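Local coordinates for molybdate-binding protein MolA (Haemophilus influenzae, PDB 3PSH), which binds molybdate and tungstate in the periplasm, but not sulfate or phosphate, as the solute-binding component of the low-affinity molybdate importer MolBCA, at residues A[86-92]-A[107-113]; A[41-47]-A[66-72]; A[75-81]-A[101-107]. All coordinates share one frame; numbering follows the deposited sequence.

Contact 1 (A[86-92]-A[107-113]); sequences DVVFVTN and IPVVAIS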
# COMPACT_ATOMS: atom_id res chain seq x y z
N ASP A 86 -0.41 -23.17 -8.63
CA ASP A 86 0.82 -23.73 -8.04
C ASP A 86 1.30 -23.01 -6.76
O ASP A 86 2.18 -23.51 -6.04
CB ASP A 86 1.93 -23.86 -9.11
CG ASP A 86 2.15 -22.60 -9.98
OD1 ASP A 86 1.59 -21.50 -9.67
OD2 ASP A 86 2.84 -22.66 -11.05
N VAL A 87 0.69 -21.84 -6.48
CA VAL A 87 0.93 -21.12 -5.20
C VAL A 87 -0.21 -20.14 -4.99
O VAL A 87 -0.73 -19.69 -6.00
CB VAL A 87 2.32 -20.34 -5.27
CG1 VAL A 87 2.31 -19.24 -6.40
CG2 VAL A 87 2.80 -19.84 -3.86
N VAL A 88 -0.52 -19.78 -3.74
CA VAL A 88 -1.48 -18.71 -3.35
C VAL A 88 -0.70 -17.79 -2.45
O VAL A 88 -0.13 -18.25 -1.42
CB VAL A 88 -2.67 -19.27 -2.58
CG1 VAL A 88 -3.72 -18.21 -2.18
CG2 VAL A 88 -3.42 -20.32 -3.55
N PHE A 89 -0.73 -16.51 -2.82
CA PHE A 89 -0.25 -15.46 -1.91
C PHE A 89 -1.43 -14.98 -1.13
O PHE A 89 -2.46 -14.76 -1.70
CB PHE A 89 0.26 -14.24 -2.70
CG PHE A 89 1.57 -14.50 -3.40
CD1 PHE A 89 2.81 -14.13 -2.78
CD2 PHE A 89 1.57 -15.06 -4.67
CE1 PHE A 89 4.06 -14.39 -3.49
CE2 PHE A 89 2.80 -15.28 -5.36
CZ PHE A 89 4.01 -14.89 -4.75
N VAL A 90 -1.23 -14.90 0.18
CA VAL A 90 -2.31 -14.36 1.05
C VAL A 90 -1.74 -13.17 1.81
O VAL A 90 -0.51 -13.08 2.01
CB VAL A 90 -2.87 -15.45 2.05
CG1 VAL A 90 -3.46 -16.62 1.17
CG2 VAL A 90 -1.85 -15.93 3.13
N THR A 91 -2.63 -12.33 2.37
CA THR A 91 -2.18 -11.25 3.30
C THR A 91 -1.79 -11.86 4.67
O THR A 91 -2.33 -12.87 5.13
CB THR A 91 -3.29 -10.21 3.40
OG1 THR A 91 -2.78 -8.97 3.93
CG2 THR A 91 -4.51 -10.72 4.15
N ASN A 92 -0.91 -11.12 5.38
CA ASN A 92 -0.40 -11.59 6.61
C ASN A 92 -1.44 -11.86 7.68
O ASN A 92 -1.26 -12.71 8.49
CB ASN A 92 0.67 -10.64 7.16
CG ASN A 92 0.13 -9.23 7.33
OD1 ASN A 92 -0.30 -8.57 6.33
ND2 ASN A 92 0.00 -8.84 8.57
N ILE A 107 -1.88 -26.91 -1.52
CA ILE A 107 -1.41 -25.86 -2.38
C ILE A 107 -0.52 -24.97 -1.45
O ILE A 107 -0.98 -24.59 -0.36
CB ILE A 107 -2.53 -24.99 -2.90
CG1 ILE A 107 -3.45 -25.76 -3.86
CG2 ILE A 107 -1.98 -23.87 -3.69
CD1 ILE A 107 -4.84 -25.02 -3.93
N PRO A 108 0.71 -24.66 -1.88
CA PRO A 108 1.63 -23.84 -1.03
C PRO A 108 0.99 -22.42 -0.87
O PRO A 108 0.39 -21.88 -1.79
CB PRO A 108 2.95 -23.74 -1.89
CG PRO A 108 2.76 -24.85 -2.91
CD PRO A 108 1.33 -25.03 -3.16
N VAL A 109 1.21 -21.85 0.31
CA VAL A 109 0.70 -20.52 0.64
C VAL A 109 1.89 -19.62 1.08
O VAL A 109 2.73 -20.06 1.88
CB VAL A 109 -0.21 -20.65 1.91
CG1 VAL A 109 -0.55 -19.18 2.53
CG2 VAL A 109 -1.52 -21.33 1.57
N VAL A 110 1.91 -18.40 0.56
CA VAL A 110 2.99 -17.49 0.88
C VAL A 110 2.31 -16.20 1.36
O VAL A 110 1.54 -15.57 0.62
CB VAL A 110 3.79 -17.10 -0.36
CG1 VAL A 110 4.92 -16.01 -0.03
CG2 VAL A 110 4.49 -18.34 -0.89
N ALA A 111 2.52 -15.94 2.66
CA ALA A 111 1.88 -14.76 3.39
C ALA A 111 2.78 -13.54 3.24
O ALA A 111 4.08 -13.65 3.38
CB ALA A 111 1.69 -15.14 4.87
N ILE A 112 2.17 -12.43 2.85
CA ILE A 112 2.96 -11.22 2.63
C ILE A 112 2.42 -10.11 3.57
O ILE A 112 1.24 -9.84 3.62
CB ILE A 112 2.82 -10.76 1.19
CG1 ILE A 112 3.50 -11.76 0.21
CG2 ILE A 112 3.47 -9.28 0.99
CD1 ILE A 112 5.07 -11.94 0.27
N SER A 113 3.36 -9.49 4.29
CA SER A 113 2.97 -8.41 5.17
C SER A 113 3.64 -7.11 4.72
O SER A 113 3.20 -6.06 5.21
CB SER A 113 3.52 -8.62 6.59
OG SER A 113 4.92 -8.68 6.56

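Contact 2 (A[41-47]-A[66-72]); sequences IVGVLSN and MAMPGDL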
# COMPACT_ATOMS: atom_id res chain seq x y z
N ILE A 41 0.10 -15.35 -13.30
CA ILE A 41 -1.01 -15.34 -12.32
C ILE A 41 -2.31 -15.77 -13.01
O ILE A 41 -2.55 -15.38 -14.15
CB ILE A 41 -1.18 -13.89 -11.85
CG1 ILE A 41 0.07 -13.51 -11.00
CG2 ILE A 41 -2.47 -13.68 -11.01
CD1 ILE A 41 0.24 -11.94 -10.83
N VAL A 42 -3.13 -16.56 -12.33
CA VAL A 42 -4.38 -17.04 -12.91
C VAL A 42 -5.59 -16.75 -12.03
O VAL A 42 -6.73 -17.05 -12.45
CB VAL A 42 -4.34 -18.53 -13.23
CG1 VAL A 42 -3.25 -18.78 -14.32
CG2 VAL A 42 -4.18 -19.30 -11.94
N GLY A 43 -5.37 -16.20 -10.79
CA GLY A 43 -6.55 -15.66 -10.05
C GLY A 43 -6.10 -14.56 -9.10
O GLY A 43 -4.92 -14.46 -8.80
N VAL A 44 -7.06 -13.74 -8.72
CA VAL A 44 -6.72 -12.59 -7.87
C VAL A 44 -7.90 -12.38 -6.92
O VAL A 44 -9.00 -12.91 -7.21
CB VAL A 44 -6.49 -11.27 -8.80
CG1 VAL A 44 -5.30 -11.43 -9.74
CG2 VAL A 44 -7.73 -10.88 -9.55
N LEU A 45 -7.68 -11.66 -5.81
CA LEU A 45 -8.76 -11.31 -4.89
C LEU A 45 -9.99 -10.73 -5.61
O LEU A 45 -9.91 -9.90 -6.49
CB LEU A 45 -8.29 -10.36 -3.76
CG LEU A 45 -7.82 -8.94 -4.19
CD1 LEU A 45 -7.68 -8.05 -2.92
CD2 LEU A 45 -6.63 -8.83 -5.03
N SER A 46 -11.14 -11.17 -5.16
CA SER A 46 -12.36 -10.74 -5.87
C SER A 46 -12.71 -9.22 -5.68
O SER A 46 -13.42 -8.67 -6.55
CB SER A 46 -13.54 -11.63 -5.41
OG SER A 46 -13.83 -11.45 -4.01
N ASN A 47 -12.16 -8.59 -4.62
CA ASN A 47 -12.28 -7.13 -4.42
C ASN A 47 -11.14 -6.29 -4.99
O ASN A 47 -10.88 -5.17 -4.46
CB ASN A 47 -12.54 -6.85 -2.92
CG ASN A 47 -11.55 -7.48 -1.99
OD1 ASN A 47 -10.89 -8.50 -2.32
ND2 ASN A 47 -11.44 -6.89 -0.77
N MET A 66 -9.44 -12.03 -15.26
CA MET A 66 -8.86 -12.89 -14.28
C MET A 66 -9.92 -13.56 -13.39
O MET A 66 -10.87 -12.92 -12.86
CB MET A 66 -7.96 -12.07 -13.37
CG MET A 66 -6.74 -12.68 -12.78
SD MET A 66 -5.47 -13.51 -13.79
CE MET A 66 -4.32 -12.26 -14.28
N ALA A 67 -9.80 -14.88 -13.22
CA ALA A 67 -10.58 -15.56 -12.20
C ALA A 67 -10.37 -14.99 -10.74
O ALA A 67 -9.27 -14.46 -10.46
CB ALA A 67 -10.21 -17.07 -12.19
N MET A 68 -11.37 -15.11 -9.86
CA MET A 68 -11.39 -14.53 -8.47
C MET A 68 -11.89 -15.54 -7.47
O MET A 68 -13.08 -15.54 -7.06
CB MET A 68 -12.30 -13.27 -8.50
CG MET A 68 -11.65 -12.19 -9.33
SD MET A 68 -12.78 -10.76 -9.56
CE MET A 68 -13.92 -11.36 -10.84
N PRO A 69 -11.02 -16.45 -7.04
CA PRO A 69 -11.44 -17.57 -6.22
C PRO A 69 -11.38 -17.33 -4.72
O PRO A 69 -11.41 -18.27 -3.96
CB PRO A 69 -10.43 -18.67 -6.62
CG PRO A 69 -9.12 -17.93 -6.77
CD PRO A 69 -9.64 -16.68 -7.56
N GLY A 70 -11.18 -16.06 -4.32
CA GLY A 70 -11.16 -15.74 -2.89
C GLY A 70 -10.98 -14.21 -2.76
O GLY A 70 -11.07 -13.61 -3.75
N ASP A 71 -10.82 -13.76 -1.53
CA ASP A 71 -10.48 -12.32 -1.29
C ASP A 71 -9.53 -12.23 -0.13
O ASP A 71 -8.72 -13.16 0.12
CB ASP A 71 -11.84 -11.54 -1.15
CG ASP A 71 -12.67 -11.89 0.07
OD1 ASP A 71 -12.27 -12.61 0.93
OD2 ASP A 71 -13.84 -11.45 0.18
N LEU A 72 -9.49 -11.05 0.56
CA LEU A 72 -8.48 -11.00 1.60
C LEU A 72 -8.55 -11.95 2.80
O LEU A 72 -7.48 -12.36 3.41
CB LEU A 72 -8.42 -9.56 2.20
CG LEU A 72 -7.93 -8.48 1.25
CD1 LEU A 72 -8.40 -7.12 1.75
CD2 LEU A 72 -6.45 -8.53 1.10
O HOH W 1 -8.00 -16.62 -14.83

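Contact 3 (A[75-81]-A[101-107]); sequences VNIESLL and QISDVNI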
# COMPACT_ATOMS: atom_id res chain seq x y z
N VAL A 75 -11.65 -17.89 1.22
CA VAL A 75 -11.25 -18.53 -0.01
C VAL A 75 -12.36 -19.50 -0.40
O VAL A 75 -13.13 -19.90 0.52
CB VAL A 75 -9.91 -19.23 0.18
CG1 VAL A 75 -10.00 -20.38 1.30
CG2 VAL A 75 -9.36 -19.80 -1.25
N ASN A 76 -12.49 -19.73 -1.72
CA ASN A 76 -13.53 -20.67 -2.28
C ASN A 76 -12.67 -21.81 -2.86
O ASN A 76 -12.19 -21.71 -4.01
CB ASN A 76 -14.42 -19.95 -3.33
CG ASN A 76 -15.41 -20.91 -4.00
OD1 ASN A 76 -15.24 -22.11 -3.92
ND2 ASN A 76 -16.54 -20.36 -4.52
N ILE A 77 -12.47 -22.86 -2.06
CA ILE A 77 -11.50 -23.94 -2.41
C ILE A 77 -12.00 -24.61 -3.71
O ILE A 77 -11.20 -24.83 -4.63
CB ILE A 77 -11.36 -24.98 -1.32
CG1 ILE A 77 -10.65 -24.42 -0.04
CG2 ILE A 77 -10.54 -26.22 -1.72
CD1 ILE A 77 -9.16 -23.95 -0.23
N GLU A 78 -13.31 -24.89 -3.81
CA GLU A 78 -13.73 -25.52 -5.11
C GLU A 78 -13.47 -24.67 -6.34
O GLU A 78 -13.13 -25.26 -7.37
CB GLU A 78 -15.20 -25.99 -5.15
CG GLU A 78 -15.61 -26.86 -3.96
CD GLU A 78 -15.36 -28.31 -4.22
OE1 GLU A 78 -14.80 -28.64 -5.28
OE2 GLU A 78 -15.58 -29.17 -3.30
N SER A 79 -13.61 -23.33 -6.31
CA SER A 79 -13.26 -22.52 -7.41
C SER A 79 -11.72 -22.50 -7.57
O SER A 79 -11.23 -22.49 -8.72
CB SER A 79 -13.72 -21.04 -7.22
OG SER A 79 -15.13 -20.98 -7.48
N LEU A 80 -11.01 -22.47 -6.45
CA LEU A 80 -9.54 -22.33 -6.49
C LEU A 80 -8.91 -23.59 -7.15
O LEU A 80 -8.07 -23.47 -8.09
CB LEU A 80 -9.04 -22.20 -5.06
CG LEU A 80 -7.53 -22.10 -4.88
CD1 LEU A 80 -6.97 -20.82 -5.59
CD2 LEU A 80 -7.11 -22.09 -3.44
N LEU A 81 -9.35 -24.78 -6.73
CA LEU A 81 -8.82 -26.00 -7.38
C LEU A 81 -9.02 -26.09 -8.91
O LEU A 81 -8.17 -26.68 -9.58
CB LEU A 81 -9.32 -27.31 -6.72
CG LEU A 81 -8.81 -27.48 -5.30
CD1 LEU A 81 -9.54 -28.63 -4.62
CD2 LEU A 81 -7.26 -27.80 -5.30
N GLN A 101 -7.55 -24.11 5.09
CA GLN A 101 -8.34 -24.58 3.86
C GLN A 101 -7.40 -24.85 2.67
O GLN A 101 -7.50 -25.85 2.01
CB GLN A 101 -9.49 -23.67 3.47
CG GLN A 101 -10.61 -23.72 4.46
CD GLN A 101 -11.84 -23.14 3.87
OE1 GLN A 101 -12.39 -23.76 2.96
NE2 GLN A 101 -12.26 -21.91 4.32
N ILE A 102 -6.51 -23.91 2.39
CA ILE A 102 -5.63 -24.03 1.22
C ILE A 102 -4.51 -25.09 1.46
O ILE A 102 -4.34 -25.93 0.59
CB ILE A 102 -5.02 -22.62 0.91
CG1 ILE A 102 -6.16 -21.56 0.62
CG2 ILE A 102 -4.06 -22.76 -0.20
CD1 ILE A 102 -5.58 -20.16 0.63
N SER A 103 -3.93 -25.14 2.67
CA SER A 103 -2.90 -26.14 2.98
C SER A 103 -3.50 -27.56 2.96
O SER A 103 -2.81 -28.48 2.63
CB SER A 103 -2.38 -25.87 4.35
OG SER A 103 -1.75 -24.59 4.29
N ASP A 104 -4.74 -27.69 3.35
CA ASP A 104 -5.43 -29.00 3.38
C ASP A 104 -5.64 -29.55 1.96
O ASP A 104 -5.86 -30.76 1.82
CB ASP A 104 -6.79 -28.97 4.11
CG ASP A 104 -6.66 -28.97 5.60
OD1 ASP A 104 -5.58 -29.17 6.18
OD2 ASP A 104 -7.68 -28.63 6.26
N VAL A 105 -5.58 -28.75 0.91
CA VAL A 105 -5.70 -29.27 -0.46
C VAL A 105 -4.30 -29.19 -1.11
O VAL A 105 -4.23 -29.30 -2.34
CB VAL A 105 -6.89 -28.70 -1.30
CG1 VAL A 105 -8.20 -29.13 -0.61
CG2 VAL A 105 -6.78 -27.17 -1.39
N ASN A 106 -3.26 -29.02 -0.30
CA ASN A 106 -1.85 -29.24 -0.69
C ASN A 106 -1.38 -28.13 -1.71
O ASN A 106 -0.58 -28.32 -2.68
CB ASN A 106 -1.66 -30.61 -1.41
CG ASN A 106 -2.36 -31.73 -0.68
OD1 ASN A 106 -2.36 -31.75 0.57
ND2 ASN A 106 -2.89 -32.69 -1.44
N ILE A 107 -1.88 -26.91 -1.52
CA ILE A 107 -1.41 -25.86 -2.38
C ILE A 107 -0.52 -24.97 -1.45
O ILE A 107 -0.98 -24.59 -0.36
CB ILE A 107 -2.53 -24.99 -2.90
CG1 ILE A 107 -3.45 -25.76 -3.86
CG2 ILE A 107 -1.98 -23.87 -3.69
CD1 ILE A 107 -4.84 -25.02 -3.93
O HOH W 2 -13.62 -22.79 0.71

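Contact 1 (A[86-92]-A[107-113])
Phe-89 and Val-110 sit abreast on neighbouring parallel strands, 87-91 and 109-112, side chains pointing the same way. From CB the Phe-89 side chain starts 3.8 Å from the carbonyl O of Val-110; CG and CD1 also stay near this O, oblique to the ring. Its CG is anti to its own carbonyl carbon (chi1 -72°), which carries the ring along the face it shares with Val-110 and Ile-112. There CD1 meets CG1 of Ile-112 at 3.9 Å, the methylene arriving at the ring edge near its plane, while CE1 rests against CG1 of Val-110. Phe-151 meets the same ring with its plane only slightly inclined, and helix 132-151 closes over this face.

On the other face Val-90 and Val-109 cross at about a right angle, CG2 of Val-90 lying 3.6 Å from CG1 of Val-109. The Val-90 CG2 methyl also approaches CB of Ala-111. Helix 96-103 packs here, its Ile-102 against Val-88 and Val-109, completing the right-handed beta-alpha-beta unit of the N-terminal lobe.

Backbone bonds alternate between the strands: Val-88 N gives to Pro-108 O, Val-110 N to Val-88 O at 2.8 Å, Val-90 N to Val-110 O, and Ile-112 N to Val-90 O. The series ends in a weak bond from Asn-92 N to Ile-112 O. Beyond it CG of Asn-92 lies 3.5 Å from CB of Ser-113, and its amide bonds outside the pair, OD1 with the hydroxyl of molybdate-binding Tyr-280 and ND2 with Lys-122 O. The chemistry thus changes along the strands: backbone bonds and hydrocarbon make a buried, apolar body, whereas the C-terminal end offers a polar amide that links the sheet to a residue of the molybdate site.

Contact 2 (A[41-47]-A[66-72])
The edge strand 41-44 of the N-terminal parallel sheet and the turn leading from it to helix 48-52 are lined here by the irregular segment 66-72, which runs beside them at a slant on its way to helix 77-82. Two backbone bonds hold the segments together. Val-44 N donates to Ala-67 O at 2.9 Å, and Ser-46 N donates to Gly-70 O at 2.8 Å. Between them CA of Met-68 makes a CA-H...O contact with Val-44 O. A water links the two chains near one end, giving a hydrogen to Val-42 O and accepting one from Ala-67 N.

Met-66 folds over the strand. Bent at both chi2 (54°) and chi3 (89°), its chain sets CG against CG1 of Val-44 at 3.6 Å and then turns so that SD passes 3.5 Å from Ile-41 O and CE reaches CG2 of Ile-41. Met-68 lies over Val-44 O and the turn, its CB 3.6 Å from CA of Ser-46 and its SD passing the same residue.

Farther on, OD1 of Asn-47 faces CB of Asp-71 at 3.4 Å, the amide and carboxylate planes turned 56° apart. The Asp-71 carboxylate is engaged elsewhere: its OD1 bonds the hydroxyl of Ser-74. CD1 of Leu-45 lies 4.2 Å from CG of Leu-72, the two side chains side by side. Leu-45 also packs on His-26, which binds molybdate, and the Leu-72 side chain is about 7 Å from the bound ion, nearest atoms.

Polar pairing is therefore left to the main chain and one water, while thioether and aliphatic groups fill in around it. OD1 of Asn-47 is buried as well, but has no hydrogen-bond partner in the model.

Contact 3 (A[75-81]-A[101-107])
Aliphatic side chains make most of this contact, and no direct hydrogen bond crosses it. Ile-77 lies at its middle: CD1 touches CG1 of Ile-102 at 3.9 Å and comes within 3.4 Å of the carbonyl O of Gln-101, while CG2, anti to the backbone N, branches off to one side and meets Val-105 tip to tip. Leu-80 and Ile-107 also reach toward each other end on, CD2 of Leu-80 lying 3.7 Å from CD1 of Ile-107. CD2 of Leu-81 touches both that CD1 methyl and CG2 of Val-105, crossing each side chain obliquely. At the other end CG1 of Val-75 rests 4.0 Å from CB of Gln-101, the two side chains sliding past each other in opposite directions.

These residues join two helix ends of the N-terminal alpha/beta lobe: the start of helix 77-82, which leads into strand 87-91, and the end of helix 96-103, which gives way to a type I turn from Ser-103 to Asn-106 ahead of strand 109-112. Both helices lie on the side of the sheet where Val-88 is met by Leu-80 and Ile-102.

The polar links are indirect or local. A single water gives hydrogens to Val-75 O and to Gln-101 OE1, the latter at 2.7 Å, and accepts one from Ile-77 N, bridging the two segments. Asn-76 is the N-cap of helix 77-82: its OD1 accepts from Ser-79 N at 3.1 Å, with the donor well above the plane of the side-chain carbonyl.

From the N terminus, strand 41-44 and its following turn are rejoined by 66-72, so contact 2 closes a loop containing helix 48-52 before the other two contacts open. Pro-69 then passes the chain to contact 3: its O probably bonds Asn-76 N, and its ring packs on Leu-80. Contact 3 closes a loop holding strand 87-91 and most of helix 96-103; contact 1 closes the beta-alpha-beta crossover through that helix. These two cross, their segments alternating as 75-81, 86-92, 101-107 and 107-113, with Ile-107 common to both, where the two helices meet the sheet. Contacts 1 and 2 touch where Thr-91 CG2 meets Leu-72 O, toward the molybdate side of the lobe.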